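Local coordinates for protein pyridoxamine 5-phosphate-dependent dehydrase (Escherichia coli, PDB 3B8X) that removes the C3'-hydroxyl group from GDP-4-keto-6-deoxy-D-mannose, using a pyridoxal phosphate-derived cofactor, on the way to L-colitose of the bacterial O-antigen, at residues B[12-21]-B[256-267]. The protein carries 1 engineered substitution. Residues are numbered along the deposited sequence; the frame is centred on the assembly and turned at random.
Sequences TWDDLEYKAI and MSGAIGIEQLKK
Glu17 reaches across as a knob into the hole formed by Ile260, Glu263, Gln264 and Lys267, its CG lying against Ile260 CG2. A bend at chi2 folds the chain so that the carboxylate meets two donors of the partner helix. Lys267 NZ approaches Glu17 OE2 on the syn side, close to the carboxylate plane, in a salt bridge of 2.5 Å. Gln264 NE2 donates to the same oxygen at 2.7 Å from well above that plane. The other oxygen, Glu17 OE1, accepts from Asp14 N at 2.7 Å, and Asp14 OD1 accepts from Leu16 N: together these bonds form a capping box at the helix start. Lys267 NZ also pairs with Asp14 OD1 (2.8 Å), on the face of that carboxylate away from Leu16 N, so one ammonium group joins both acids of the box and probably offsets their mutual repulsion.

Gln264 holds the residues leading into the helix. Its NE2 gives a second, nearly straight bond to Thr12 O (166°), and its OE1 accepts from Thr12 OG1 and from the backbone of Ala193; with both amide ends bonded, the group's rotation is fixed. Trp13 bonds to Ala193 O through NE1, and its six-membered ring packs against Ile260 CD1, 3.7 Å from Trp13 CZ2. Farther along, Ala20 CB meets Ala259 CB at 3.8 Å, a small-residue contact consistent with the 8.3 Å separation of the axes.

In this DegT/DnrJ/EryC1-family aminotransferase fold, the nearly antiparallel pair (151°) brings helix 15-27 against the long helix 255-286, which helix 34-47 also covers. The dimer interface adjoins it, Phe30 of the second subunit meeting the Trp13 ring, whose side chain lies about 7 Å from a bound cofactor-sugar adduct.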
# COMPACT_ATOMS: atom_id res chain seq x y z
N THR B 12 4.35 -7.76 -22.11
CA THR B 12 3.24 -7.22 -22.91
C THR B 12 3.64 -5.83 -23.43
O THR B 12 2.83 -5.12 -24.01
CB THR B 12 2.01 -7.00 -22.03
OG1 THR B 12 2.39 -6.14 -20.95
CG2 THR B 12 1.58 -8.31 -21.50
N TRP B 13 4.91 -5.46 -23.23
CA TRP B 13 5.40 -4.16 -23.63
C TRP B 13 6.18 -4.19 -24.93
O TRP B 13 6.83 -5.19 -25.28
CB TRP B 13 6.39 -3.61 -22.62
CG TRP B 13 5.87 -3.32 -21.25
CD1 TRP B 13 4.60 -3.45 -20.80
CD2 TRP B 13 6.61 -2.70 -20.20
NE1 TRP B 13 4.50 -3.00 -19.50
CE2 TRP B 13 5.74 -2.56 -19.10
CE3 TRP B 13 7.94 -2.27 -20.07
CZ2 TRP B 13 6.18 -2.08 -17.85
CZ3 TRP B 13 8.37 -1.76 -18.85
CH2 TRP B 13 7.48 -1.68 -17.75
N ASP B 14 6.13 -3.04 -25.59
CA ASP B 14 6.92 -2.77 -26.78
C ASP B 14 7.55 -1.41 -26.64
O ASP B 14 7.60 -0.83 -25.55
CB ASP B 14 6.25 -3.03 -28.16
CG ASP B 14 5.06 -2.14 -28.47
OD1 ASP B 14 4.81 -1.14 -27.77
OD2 ASP B 14 4.32 -2.48 -29.43
N ASP B 15 8.06 -0.91 -27.75
CA ASP B 15 8.71 0.37 -27.72
C ASP B 15 7.79 1.42 -27.08
O ASP B 15 8.28 2.34 -26.44
CB ASP B 15 9.14 0.81 -29.13
CG ASP B 15 7.94 0.99 -30.10
OD1 ASP B 15 7.49 -0.01 -30.71
OD2 ASP B 15 7.45 2.13 -30.26
N LEU B 16 6.48 1.30 -27.28
CA LEU B 16 5.54 2.30 -26.78
C LEU B 16 5.55 2.45 -25.27
O LEU B 16 5.44 3.56 -24.75
CB LEU B 16 4.11 2.11 -27.29
CG LEU B 16 3.97 2.20 -28.82
CD1 LEU B 16 2.51 2.09 -29.21
CD2 LEU B 16 4.57 3.50 -29.33
N GLU B 17 5.69 1.33 -24.56
CA GLU B 17 5.73 1.44 -23.11
C GLU B 17 7.02 2.10 -22.68
O GLU B 17 7.02 2.94 -21.80
CB GLU B 17 5.48 0.11 -22.43
CG GLU B 17 3.99 -0.25 -22.46
CD GLU B 17 3.56 -0.82 -23.79
OE1 GLU B 17 4.43 -1.13 -24.61
OE2 GLU B 17 2.35 -0.96 -24.04
N TYR B 18 8.12 1.80 -23.35
CA TYR B 18 9.41 2.41 -23.04
C TYR B 18 9.43 3.88 -23.37
O TYR B 18 10.05 4.68 -22.67
CB TYR B 18 10.49 1.68 -23.82
CG TYR B 18 10.81 0.36 -23.16
CD1 TYR B 18 10.13 -0.82 -23.51
CD2 TYR B 18 11.75 0.31 -22.11
CE1 TYR B 18 10.42 -2.01 -22.84
CE2 TYR B 18 12.02 -0.85 -21.43
CZ TYR B 18 11.38 -2.02 -21.82
OH TYR B 18 11.70 -3.19 -21.17
N LYS B 19 8.73 4.24 -24.43
CA LYS B 19 8.61 5.63 -24.83
C LYS B 19 7.81 6.41 -23.78
O LYS B 19 8.05 7.59 -23.52
CB LYS B 19 7.94 5.76 -26.22
CG LYS B 19 8.93 5.73 -27.39
CD LYS B 19 8.39 5.02 -28.62
CE LYS B 19 9.52 4.37 -29.42
NZ LYS B 19 9.72 4.99 -30.76
N ALA B 20 6.80 5.74 -23.21
CA ALA B 20 6.01 6.36 -22.15
C ALA B 20 6.90 6.65 -20.95
O ALA B 20 6.86 7.73 -20.38
CB ALA B 20 4.81 5.44 -21.76
N ILE B 21 7.68 5.65 -20.52
CA ILE B 21 8.57 5.84 -19.38
C ILE B 21 9.55 6.96 -19.64
O ILE B 21 9.80 7.81 -18.79
CB ILE B 21 9.34 4.55 -19.07
CG1 ILE B 21 8.32 3.48 -18.63
CG2 ILE B 21 10.45 4.82 -18.07
CD1 ILE B 21 8.88 2.06 -18.50
N MET B 256 4.89 6.72 -13.67
CA MET B 256 5.33 5.83 -14.72
C MET B 256 4.28 4.76 -14.96
O MET B 256 4.06 4.36 -16.11
CB MET B 256 6.63 5.15 -14.31
CG MET B 256 7.85 5.98 -14.65
SD MET B 256 9.17 4.99 -13.98
CE MET B 256 10.62 6.01 -14.14
N SER B 257 3.68 4.26 -13.88
CA SER B 257 2.69 3.21 -14.04
C SER B 257 1.49 3.69 -14.86
O SER B 257 0.93 2.94 -15.64
CB SER B 257 2.25 2.64 -12.72
OG SER B 257 3.28 1.83 -12.20
N GLY B 258 1.09 4.92 -14.64
CA GLY B 258 -0.04 5.50 -15.36
C GLY B 258 0.35 5.68 -16.84
O GLY B 258 -0.42 5.38 -17.72
N ALA B 259 1.59 6.08 -17.12
CA ALA B 259 1.99 6.26 -18.50
C ALA B 259 2.00 4.95 -19.25
O ALA B 259 1.49 4.86 -20.36
CB ALA B 259 3.34 6.97 -18.62
N ILE B 260 2.59 3.95 -18.62
CA ILE B 260 2.69 2.65 -19.21
C ILE B 260 1.25 2.17 -19.44
O ILE B 260 0.93 1.55 -20.48
CB ILE B 260 3.37 1.65 -18.25
CG1 ILE B 260 4.86 1.99 -18.05
CG2 ILE B 260 3.19 0.23 -18.73
CD1 ILE B 260 5.53 1.45 -16.77
N GLY B 261 0.40 2.38 -18.43
CA GLY B 261 -0.96 1.84 -18.51
C GLY B 261 -1.75 2.34 -19.72
O GLY B 261 -2.58 1.63 -20.27
N ILE B 262 -1.53 3.60 -20.08
CA ILE B 262 -2.28 4.19 -21.19
C ILE B 262 -1.97 3.44 -22.47
O ILE B 262 -2.85 3.19 -23.28
CB ILE B 262 -1.79 5.63 -21.38
CG1 ILE B 262 -2.38 6.51 -20.27
CG2 ILE B 262 -2.03 6.08 -22.82
CD1 ILE B 262 -1.54 7.77 -19.91
N GLU B 263 -0.70 3.03 -22.59
CA GLU B 263 -0.22 2.36 -23.78
C GLU B 263 -0.87 1.01 -23.76
O GLU B 263 -1.35 0.56 -24.78
CB GLU B 263 1.31 2.24 -23.76
CG GLU B 263 2.05 3.56 -23.95
CD GLU B 263 1.49 4.44 -25.07
OE1 GLU B 263 0.91 3.94 -26.06
OE2 GLU B 263 1.67 5.67 -24.97
N GLN B 264 -0.88 0.38 -22.59
CA GLN B 264 -1.44 -0.97 -22.40
C GLN B 264 -2.93 -1.04 -22.76
O GLN B 264 -3.36 -1.98 -23.41
CB GLN B 264 -1.20 -1.45 -20.95
CG GLN B 264 0.27 -1.76 -20.62
CD GLN B 264 0.78 -3.06 -21.24
OE1 GLN B 264 0.61 -4.14 -20.67
NE2 GLN B 264 1.42 -2.95 -22.41
N LEU B 265 -3.71 -0.05 -22.34
CA LEU B 265 -5.14 -0.00 -22.63
C LEU B 265 -5.37 -0.03 -24.15
O LEU B 265 -6.34 -0.60 -24.62
CB LEU B 265 -5.83 1.22 -22.00
CG LEU B 265 -5.93 1.22 -20.45
CD1 LEU B 265 -6.63 2.41 -19.86
CD2 LEU B 265 -6.67 0.01 -19.93
N LYS B 266 -4.48 0.58 -24.92
CA LYS B 266 -4.72 0.52 -26.34
C LYS B 266 -4.53 -0.87 -26.90
O LYS B 266 -5.19 -1.25 -27.87
CB LYS B 266 -3.83 1.50 -27.07
CG LYS B 266 -3.84 2.86 -26.44
CD LYS B 266 -2.75 3.69 -27.04
CE LYS B 266 -3.09 5.15 -27.01
NZ LYS B 266 -1.99 5.99 -27.53
N LYS B 267 -3.65 -1.65 -26.28
CA LYS B 267 -3.39 -2.98 -26.82
C LYS B 267 -4.38 -4.02 -26.30
O LYS B 267 -4.51 -5.10 -26.88
CB LYS B 267 -1.98 -3.42 -26.44
CG LYS B 267 -0.85 -2.83 -27.32
CD LYS B 267 0.48 -2.84 -26.58
CE LYS B 267 1.66 -2.27 -27.39
NZ LYS B 267 2.29 -1.28 -26.56
O HOH W 1 4.50 5.71 -25.78